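Local coordinates for probable sugar ABC transporter, sugar-binding protein (Streptococcus pneumoniae, PDB 2W7Y), which binds blood group A-trisaccharide as a solute-binding protein and probably delivers such glycans to a sugar ABC transporter, at residues E116-K124 against G310-S318; P295-S306 against Q377-T387. All coordinates share one frame; numbering follows the deposited sequence.

Contact 1 of 2, residues E116-K124 against G310-S318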
loop_
_atom_site.group_PDB
_atom_site.type_symbol
_atom_site.label_atom_id
_atom_site.label_comp_id
_atom_site.label_asym_id
_atom_site.label_seq_id
_atom_site.Cartn_x
_atom_site.Cartn_y
_atom_site.Cartn_z
ATOM N N GLU A 116 1.178 21.694 -6.510
ATOM C CA GLU A 116 0.668 23.049 -6.780
ATOM C C GLU A 116 1.807 24.072 -6.905
ATOM O O GLU A 116 1.734 25.003 -7.715
ATOM C CB GLU A 116 -0.351 23.493 -5.708
ATOM C CG GLU A 116 0.244 24.327 -4.559
ATOM C CD GLU A 116 -0.736 24.647 -3.429
ATOM O OE1 GLU A 116 -1.966 24.635 -3.664
ATOM O OE2 GLU A 116 -0.259 24.928 -2.301
ATOM N N GLN A 117 2.851 23.885 -6.100
ATOM C CA GLN A 117 4.010 24.772 -6.087
ATOM C C GLN A 117 5.076 24.299 -7.071
ATOM O O GLN A 117 6.165 24.879 -7.134
ATOM C CB GLN A 117 4.612 24.833 -4.680
ATOM C CG GLN A 117 3.817 25.633 -3.664
ATOM C CD GLN A 117 4.417 25.556 -2.270
ATOM O OE1 GLN A 117 3.742 25.174 -1.315
ATOM N NE2 GLN A 117 5.691 25.913 -2.146
ATOM N N LYS A 118 4.727 23.264 -7.844
ATOM C CA LYS A 118 5.646 22.480 -8.707
ATOM C C LYS A 118 7.045 22.231 -8.144
ATOM O O LYS A 118 8.060 22.469 -8.809
ATOM C CB LYS A 118 5.701 22.975 -10.166
ATOM C CG LYS A 118 5.462 24.439 -10.387
ATOM C CD LYS A 118 4.056 24.699 -10.896
ATOM C CE LYS A 118 4.002 24.690 -12.416
ATOM N NZ LYS A 118 2.774 25.375 -12.912
ATOM N N LEU A 119 7.067 21.723 -6.918
ATOM C CA LEU A 119 8.291 21.306 -6.244
ATOM C C LEU A 119 8.771 19.953 -6.776
ATOM O O LEU A 119 9.883 19.517 -6.473
ATOM C CB LEU A 119 8.028 21.214 -4.735
ATOM C CG LEU A 119 8.127 22.431 -3.800
ATOM C CD1 LEU A 119 7.959 23.777 -4.491
ATOM C CD2 LEU A 119 7.145 22.298 -2.634
ATOM N N VAL A 120 7.922 19.314 -7.582
ATOM C CA VAL A 120 8.126 17.941 -8.058
ATOM C C VAL A 120 8.252 17.907 -9.583
ATOM O O VAL A 120 7.517 18.605 -10.288
ATOM C CB VAL A 120 6.945 17.023 -7.646
ATOM C CG1 VAL A 120 7.321 15.569 -7.797
ATOM C CG2 VAL A 120 6.513 17.291 -6.215
ATOM N N LEU A 121 9.178 17.084 -10.079
ATOM C CA LEU A 121 9.406 16.935 -11.518
ATOM C C LEU A 121 8.385 16.011 -12.191
ATOM O O LEU A 121 8.021 14.969 -11.645
ATOM C CB LEU A 121 10.832 16.433 -11.786
ATOM C CG LEU A 121 11.275 16.179 -13.229
ATOM C CD1 LEU A 121 11.353 17.479 -14.036
ATOM C CD2 LEU A 121 12.610 15.467 -13.247
ATOM N N ASP A 122 7.924 16.416 -13.373
ATOM C CA ASP A 122 7.092 15.575 -14.233
ATOM C C ASP A 122 7.980 14.513 -14.881
ATOM O O ASP A 122 8.925 14.832 -15.611
ATOM C CB ASP A 122 6.379 16.429 -15.292
ATOM C CG ASP A 122 5.512 15.606 -16.259
ATOM O OD1 ASP A 122 5.124 14.459 -15.953
ATOM O OD2 ASP A 122 5.209 16.131 -17.348
ATOM N N LEU A 123 7.663 13.252 -14.593
ATOM C CA LEU A 123 8.488 12.111 -14.990
ATOM C C LEU A 123 8.105 11.524 -16.344
ATOM O O LEU A 123 8.895 10.799 -16.951
ATOM C CB LEU A 123 8.409 11.019 -13.913
ATOM C CG LEU A 123 9.403 10.966 -12.744
ATOM C CD1 LEU A 123 10.037 12.315 -12.407
ATOM C CD2 LEU A 123 8.736 10.339 -11.517
ATOM N N LYS A 124 6.900 11.842 -16.812
ATOM C CA LYS A 124 6.354 11.236 -18.031
ATOM C C LYS A 124 7.172 11.497 -19.306
ATOM O O LYS A 124 7.434 10.547 -20.045
ATOM C CB LYS A 124 4.879 11.606 -18.236
ATOM C CG LYS A 124 4.129 10.624 -19.125
ATOM C CD LYS A 124 2.895 11.251 -19.723
ATOM C CE LYS A 124 2.288 10.339 -20.770
ATOM N NZ LYS A 124 1.627 11.102 -21.864
ATOM N N GLY A 310 6.120 6.511 -5.038
ATOM C CA GLY A 310 7.422 5.871 -5.009
ATOM C C GLY A 310 8.534 6.870 -5.187
ATOM O O GLY A 310 8.636 7.835 -4.430
ATOM N N ILE A 311 9.366 6.629 -6.196
ATOM C CA ILE A 311 10.474 7.515 -6.536
ATOM C C ILE A 311 9.938 8.858 -7.026
ATOM O O ILE A 311 9.214 8.928 -8.020
ATOM C CB ILE A 311 11.435 6.845 -7.552
ATOM C CG1 ILE A 311 12.200 5.714 -6.860
ATOM C CG2 ILE A 311 12.413 7.852 -8.150
ATOM C CD1 ILE A 311 12.742 4.662 -7.796
ATOM N N THR A 312 10.289 9.908 -6.288
ATOM C CA THR A 312 9.766 11.253 -6.499
ATOM C C THR A 312 10.941 12.234 -6.460
ATOM O O THR A 312 11.754 12.199 -5.538
ATOM C CB THR A 312 8.741 11.618 -5.406
ATOM O OG1 THR A 312 7.862 10.511 -5.177
ATOM C CG2 THR A 312 7.923 12.810 -5.815
ATOM N N ILE A 313 11.040 13.096 -7.468
ATOM C CA ILE A 313 12.238 13.928 -7.629
ATOM C C ILE A 313 11.983 15.437 -7.672
ATOM O O ILE A 313 11.017 15.904 -8.279
ATOM C CB ILE A 313 13.149 13.427 -8.809
ATOM C CG1 ILE A 313 13.633 14.586 -9.682
ATOM C CG2 ILE A 313 12.418 12.387 -9.652
ATOM C CD1 ILE A 313 14.685 14.216 -10.696
ATOM N N SER A 314 12.867 16.178 -7.009
ATOM C CA SER A 314 12.801 17.631 -6.934
ATOM C C SER A 314 12.921 18.316 -8.297
ATOM O O SER A 314 13.662 17.864 -9.166
ATOM C CB SER A 314 13.886 18.150 -5.989
ATOM O OG SER A 314 13.893 19.566 -5.932
ATOM N N SER A 315 12.176 19.410 -8.457
ATOM C CA SER A 315 12.208 20.249 -9.653
ATOM C C SER A 315 13.329 21.281 -9.602
ATOM O O SER A 315 13.683 21.872 -10.625
ATOM C CB SER A 315 10.881 20.990 -9.809
ATOM O OG SER A 315 9.992 20.270 -10.640
ATOM N N LYS A 316 13.881 21.487 -8.409
ATOM C CA LYS A 316 14.779 22.604 -8.148
ATOM C C LYS A 316 16.244 22.189 -8.033
ATOM O O LYS A 316 16.920 22.494 -7.049
ATOM C CB LYS A 316 14.316 23.364 -6.902
ATOM C CG LYS A 316 12.952 24.003 -7.072
ATOM C CD LYS A 316 12.638 24.968 -5.951
ATOM C CE LYS A 316 11.451 25.841 -6.314
ATOM N NZ LYS A 316 10.215 25.040 -6.474
HETATM N N MSE A 317 16.733 21.504 -9.060
HETATM C CA MSE A 317 18.101 20.996 -9.063
HETATM C C MSE A 317 18.821 21.338 -10.360
HETATM O O MSE A 317 18.184 21.605 -11.382
HETATM C CB MSE A 317 18.109 19.479 -8.857
HETATM C CG MSE A 317 17.431 19.010 -7.574
HETATM SE SE MSE A 317 17.721 17.118 -7.246
HETATM C CE MSE A 317 16.962 16.372 -8.878
ATOM N N SER A 318 20.152 21.317 -10.312
ATOM C CA SER A 318 20.973 21.509 -11.503
ATOM C C SER A 318 20.696 20.410 -12.529
ATOM O O SER A 318 20.159 19.349 -12.186
ATOM C CB SER A 318 22.460 21.541 -11.134
ATOM O OG SER A 318 22.938 20.248 -10.803
HETATM O O HOH W 1 8.420 26.050 -7.941
HETATM O O HOH W 2 8.922 13.399 -9.522
#

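Contact 2 of 2, residues P295-S306 against Q377-T387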
loop_
_atom_site.group_PDB
_atom_site.type_symbol
_atom_site.label_atom_id
_atom_site.label_comp_id
_atom_site.label_asym_id
_atom_site.label_seq_id
_atom_site.Cartn_x
_atom_site.Cartn_y
_atom_site.Cartn_z
ATOM N N PRO A 295 -2.915 -16.510 1.370
ATOM C CA PRO A 295 -3.503 -15.317 0.766
ATOM C C PRO A 295 -4.991 -15.474 0.432
ATOM O O PRO A 295 -5.449 -16.563 0.085
ATOM C CB PRO A 295 -2.684 -15.131 -0.514
ATOM C CG PRO A 295 -2.178 -16.481 -0.850
ATOM C CD PRO A 295 -2.043 -17.246 0.433
ATOM N N GLY A 296 -5.727 -14.375 0.552
ATOM C CA GLY A 296 -7.095 -14.290 0.076
ATOM C C GLY A 296 -7.365 -12.864 -0.343
ATOM O O GLY A 296 -6.472 -12.023 -0.300
ATOM N N ILE A 297 -8.596 -12.583 -0.749
ATOM C CA ILE A 297 -9.004 -11.205 -1.037
ATOM C C ILE A 297 -10.280 -10.854 -0.270
ATOM O O ILE A 297 -10.770 -11.655 0.529
ATOM C CB ILE A 297 -9.133 -10.909 -2.569
ATOM C CG1 ILE A 297 -10.105 -11.884 -3.250
ATOM C CG2 ILE A 297 -7.756 -10.925 -3.242
ATOM C CD1 ILE A 297 -10.508 -11.487 -4.653
ATOM N N TYR A 298 -10.808 -9.663 -0.528
ATOM C CA TYR A 298 -11.906 -9.091 0.246
ATOM C C TYR A 298 -13.279 -9.537 -0.269
ATOM O O TYR A 298 -13.385 -9.973 -1.418
ATOM C CB TYR A 298 -11.771 -7.562 0.261
ATOM C CG TYR A 298 -10.471 -7.095 0.880
ATOM C CD1 TYR A 298 -10.408 -6.731 2.225
ATOM C CD2 TYR A 298 -9.297 -7.043 0.127
ATOM C CE1 TYR A 298 -9.210 -6.311 2.798
ATOM C CE2 TYR A 298 -8.101 -6.629 0.687
ATOM C CZ TYR A 298 -8.060 -6.267 2.022
ATOM O OH TYR A 298 -6.868 -5.862 2.578
ATOM N N PRO A 299 -14.329 -9.455 0.589
ATOM C CA PRO A 299 -15.694 -9.887 0.245
ATOM C C PRO A 299 -16.191 -9.384 -1.109
ATOM O O PRO A 299 -15.847 -8.271 -1.529
ATOM C CB PRO A 299 -16.541 -9.289 1.366
ATOM C CG PRO A 299 -15.632 -9.229 2.521
ATOM C CD PRO A 299 -14.260 -8.958 1.978
ATOM N N ALA A 300 -17.000 -10.216 -1.764
ATOM C CA ALA A 300 -17.509 -9.972 -3.121
ATOM C C ALA A 300 -16.410 -9.950 -4.195
ATOM O O ALA A 300 -16.578 -9.346 -5.255
ATOM C CB ALA A 300 -18.376 -8.697 -3.169
ATOM N N GLY A 301 -15.297 -10.632 -3.913
ATOM C CA GLY A 301 -14.194 -10.775 -4.862
ATOM C C GLY A 301 -13.472 -9.488 -5.220
ATOM O O GLY A 301 -13.053 -9.307 -6.362
ATOM N N VAL A 302 -13.314 -8.601 -4.238
ATOM C CA VAL A 302 -12.638 -7.320 -4.445
ATOM C C VAL A 302 -11.206 -7.368 -3.908
ATOM O O VAL A 302 -10.942 -7.969 -2.867
ATOM C CB VAL A 302 -13.428 -6.137 -3.813
ATOM C CG1 VAL A 302 -12.743 -4.800 -4.084
ATOM C CG2 VAL A 302 -14.857 -6.102 -4.344
ATOM N N ALA A 303 -10.285 -6.748 -4.644
ATOM C CA ALA A 303 -8.898 -6.604 -4.207
ATOM C C ALA A 303 -8.407 -5.185 -4.463
ATOM O O ALA A 303 -9.022 -4.432 -5.216
ATOM C CB ALA A 303 -8.002 -7.622 -4.909
ATOM N N ILE A 304 -7.308 -4.818 -3.813
ATOM C CA ILE A 304 -6.683 -3.520 -4.031
ATOM C C ILE A 304 -5.561 -3.670 -5.061
ATOM O O ILE A 304 -4.694 -4.539 -4.927
ATOM C CB ILE A 304 -6.161 -2.896 -2.700
ATOM C CG1 ILE A 304 -7.341 -2.497 -1.804
ATOM C CG2 ILE A 304 -5.275 -1.680 -2.974
ATOM C CD1 ILE A 304 -7.037 -2.437 -0.317
ATOM N N SER A 305 -5.608 -2.839 -6.100
ATOM C CA SER A 305 -4.542 -2.784 -7.095
ATOM C C SER A 305 -4.265 -1.349 -7.495
ATOM O O SER A 305 -4.964 -0.768 -8.334
ATOM C CB SER A 305 -4.872 -3.620 -8.332
ATOM O OG SER A 305 -3.720 -3.767 -9.147
ATOM N N SER A 306 -3.248 -0.778 -6.865
ATOM C CA SER A 306 -2.792 0.551 -7.213
ATOM C C SER A 306 -1.276 0.582 -7.304
ATOM O O SER A 306 -0.611 -0.445 -7.119
ATOM C CB SER A 306 -3.322 1.591 -6.226
ATOM O OG SER A 306 -2.850 1.319 -4.926
ATOM N N GLN A 377 -4.293 -13.924 -7.322
ATOM C CA GLN A 377 -5.607 -13.666 -6.727
ATOM C C GLN A 377 -6.120 -12.253 -7.012
ATOM O O GLN A 377 -7.290 -12.081 -7.358
ATOM C CB GLN A 377 -5.579 -13.914 -5.222
ATOM C CG GLN A 377 -5.519 -15.382 -4.830
ATOM C CD GLN A 377 -5.450 -15.566 -3.332
ATOM O OE1 GLN A 377 -5.218 -14.610 -2.593
ATOM N NE2 GLN A 377 -5.654 -16.795 -2.873
ATOM N N VAL A 378 -5.238 -11.261 -6.864
ATOM C CA VAL A 378 -5.567 -9.857 -7.107
ATOM C C VAL A 378 -5.787 -9.608 -8.601
ATOM O O VAL A 378 -6.714 -8.890 -8.987
ATOM C CB VAL A 378 -4.471 -8.900 -6.555
ATOM C CG1 VAL A 378 -4.790 -7.444 -6.890
ATOM C CG2 VAL A 378 -4.299 -9.075 -5.051
ATOM N N LYS A 379 -4.940 -10.216 -9.430
ATOM C CA LYS A 379 -5.058 -10.129 -10.892
ATOM C C LYS A 379 -6.351 -10.748 -11.428
ATOM O O LYS A 379 -6.802 -10.399 -12.522
ATOM C CB LYS A 379 -3.853 -10.790 -11.568
ATOM C CG LYS A 379 -2.572 -9.968 -11.530
ATOM C CD LYS A 379 -1.441 -10.693 -12.250
ATOM C CE LYS A 379 -0.232 -9.789 -12.475
ATOM N NZ LYS A 379 -0.553 -8.626 -13.361
ATOM N N ASN A 380 -6.939 -11.663 -10.658
ATOM C CA ASN A 380 -8.153 -12.375 -11.071
ATOM C C ASN A 380 -9.375 -12.041 -10.210
ATOM O O ASN A 380 -10.375 -12.768 -10.216
ATOM C CB ASN A 380 -7.903 -13.887 -11.112
ATOM C CG ASN A 380 -6.972 -14.289 -12.239
ATOM O OD1 ASN A 380 -7.403 -14.496 -13.374
ATOM N ND2 ASN A 380 -5.684 -14.403 -11.928
ATOM N N ALA A 381 -9.280 -10.937 -9.474
ATOM C CA ALA A 381 -10.392 -10.411 -8.685
ATOM C C ALA A 381 -11.540 -9.981 -9.597
ATOM O O ALA A 381 -11.309 -9.544 -10.734
ATOM C CB ALA A 381 -9.921 -9.236 -7.835
ATOM N N LYS A 382 -12.768 -10.122 -9.100
ATOM C CA LYS A 382 -13.961 -9.685 -9.824
ATOM C C LYS A 382 -13.949 -8.170 -10.022
ATOM O O LYS A 382 -14.355 -7.668 -11.065
ATOM C CB LYS A 382 -15.230 -10.093 -9.074
ATOM C CG LYS A 382 -15.489 -11.591 -9.006
ATOM C CD LYS A 382 -16.757 -11.866 -8.211
ATOM C CE LYS A 382 -16.781 -13.280 -7.639
ATOM N NZ LYS A 382 -17.768 -13.383 -6.519
ATOM N N ALA A 383 -13.485 -7.452 -9.005
ATOM C CA ALA A 383 -13.333 -6.006 -9.070
ATOM C C ALA A 383 -12.045 -5.602 -8.390
ATOM O O ALA A 383 -11.632 -6.206 -7.397
ATOM C CB ALA A 383 -14.520 -5.304 -8.421
ATOM N N VAL A 384 -11.407 -4.573 -8.925
ATOM C CA VAL A 384 -10.169 -4.086 -8.354
ATOM C C VAL A 384 -10.234 -2.559 -8.181
ATOM O O VAL A 384 -10.677 -1.839 -9.087
ATOM C CB VAL A 384 -8.947 -4.607 -9.173
ATOM C CG1 VAL A 384 -8.332 -3.532 -10.074
ATOM C CG2 VAL A 384 -7.926 -5.259 -8.255
ATOM N N VAL A 385 -9.836 -2.090 -6.998
ATOM C CA VAL A 385 -9.869 -0.665 -6.647
ATOM C C VAL A 385 -8.468 -0.097 -6.362
ATOM O O VAL A 385 -7.565 -0.847 -5.989
ATOM C CB VAL A 385 -10.814 -0.373 -5.426
ATOM C CG1 VAL A 385 -12.269 -0.650 -5.781
ATOM C CG2 VAL A 385 -10.395 -1.160 -4.187
ATOM N N PRO A 386 -8.275 1.225 -6.565
ATOM C CA PRO A 386 -7.033 1.855 -6.127
ATOM C C PRO A 386 -7.120 2.238 -4.647
ATOM O O PRO A 386 -8.202 2.185 -4.059
ATOM C CB PRO A 386 -6.949 3.106 -7.005
ATOM C CG PRO A 386 -8.369 3.477 -7.259
ATOM C CD PRO A 386 -9.178 2.193 -7.223
ATOM N N THR A 387 -5.998 2.613 -4.046
ATOM C CA THR A 387 -6.011 3.022 -2.640
ATOM C C THR A 387 -6.594 4.422 -2.505
ATOM O O THR A 387 -6.370 5.283 -3.367
ATOM C CB THR A 387 -4.609 3.017 -2.003
ATOM O OG1 THR A 387 -3.727 3.823 -2.792
ATOM C CG2 THR A 387 -4.059 1.608 -1.891
#

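Contact 1 of 2, residues E116-K124 against G310-S318
Leu121 lies alongside Ile313, both side chains pointing the same way, where the loop that follows helix 112-116 meets the edge strand 311-313 of a four-stranded mixed sheet. A single bridge, Val120 with Ser314, joins the backbones, so this is a brief docking of a loop on a sheet edge and not a further strand. The tight part centres on Ile313. Ile313 O accepts from Leu121 N at 2.8 Å, and Ser315 N donates to Leu119 O at 3.0 Å. The branched side chain serves two leucines at once: Ile313 CD1 meets Leu121 CD2 at 3.5 Å, while Ile313 CG2 meets Leu123 CD1 at 3.6 Å. Leu121 CG stands anti to the backbone N (chi1 179°), which carries the isobutyl end out along Ile313. Helix 319-332 covers this apolar group through Gln322, Ala325 and Leu329. In another patch, Val120 CG1 touches Thr312 CG2 at 3.5 Å beside Phe99; a threonine suits its place because its methyl packs while OG1 bonds to Gly310 O and to Thr151. Ser315 is still closely held, its CB 3.3 Å from Lys118 O.

The contact loosens at Lys316 and Gln117. Ser314 OG accepts from Lys316 N in an ST turn, and Lys118, with positive phi, closes helix 112-116 as the C-prime residue of a Schellman motif. The exposed Lys316 suits this solvent margin: its aliphatic chain runs back toward the loop, and the bend at chi4 (64°) sets NZ beside Leu119 CD1. Here a water links the two segments, accepting from Lys316 NZ and donating to Gln117 O at 2.7 Å.

Contact 2 of 2, residues P295-S306 against Q377-T387
Gln377, in the last turn of helix 366-379, crosses Pro295 at about a right angle and lays its amide against the end of strand 293-296. Gln377 NE2 donates to Pro295 O at 3.0 Å; the acceptor lies in the glutamine's amide plane, whereas the donor stands above the proline's carbonyl plane. The extended chain beyond CG gives glutamine the length to reach this backbone. Next to it Ile297 is turned toward the helix end, its CG1 between the backbone N and the carbonyl carbon (chi1 56°), and Ile297 CD1 rests on Ala381 CB at 3.9 Å.

Ala303 faces the same helix end. Val378 packs its branched CG1 on Ala303 CB at 3.8 Å, and Ala381 CB meets Ala303 CB at 3.9 Å, two small alanines that let turn and strand lie close. Val384, on the same face of the sheet as Ala303, brings CG2 to Ser305 CB at 3.5 Å. On the other face Val302, Ile304, Ala383 and Val385 gather, Ile304 and Val385 meeting at a slant; helix 207-215 meets these two through Thr213 and Asn212. Ile304 CG2 continues to Thr387 CG2 at 3.7 Å, the side chains about perpendicular. Thr387 suits its N-cap place because OG1 caps Asp390 N while its methyl packs; its bond to Ser306 OG is weak.

Between the strands, Ala303 N donates to Ala383 O, Val385 N to Ala303 O, and Ser305 N to Val385 O at 2.8 Å. Gly301, at positive phi, forms with Val302 a G1 beta bulge opposite Tyr298; a beta carbon there would run into Lys382 CD. The whole is a parallel pairing of strands 302-306 and 383-385 at a mixed sheet's edge, its far end approaching the glycan pocket, where the side chain of Thr387 lies about 7 Å from the bound N-acetylgalactosamine.

Contacts 1 and 2 lie on opposite sides of the chain's centre, their centres about 31 Å apart, and each belongs to a different mixed sheet. The chain links them directly, since strand 302-306 of contact 2 is followed by strand 311-313 of contact 1. Contact 2 is nearer the middle of the molecule and buries more surface, 809 against 454 Å², through three successive parallel bridges between strands twisted against each other, backed by a helix end. Contact 1 is more peripheral: one bridge, an apolar patch and a watery lysine margin. Both are only partly buried. Contact 2 also comes closer to the bound sugar than contact 1, where the side chain of Ile311 stays about 11 Å from fucose and galactose.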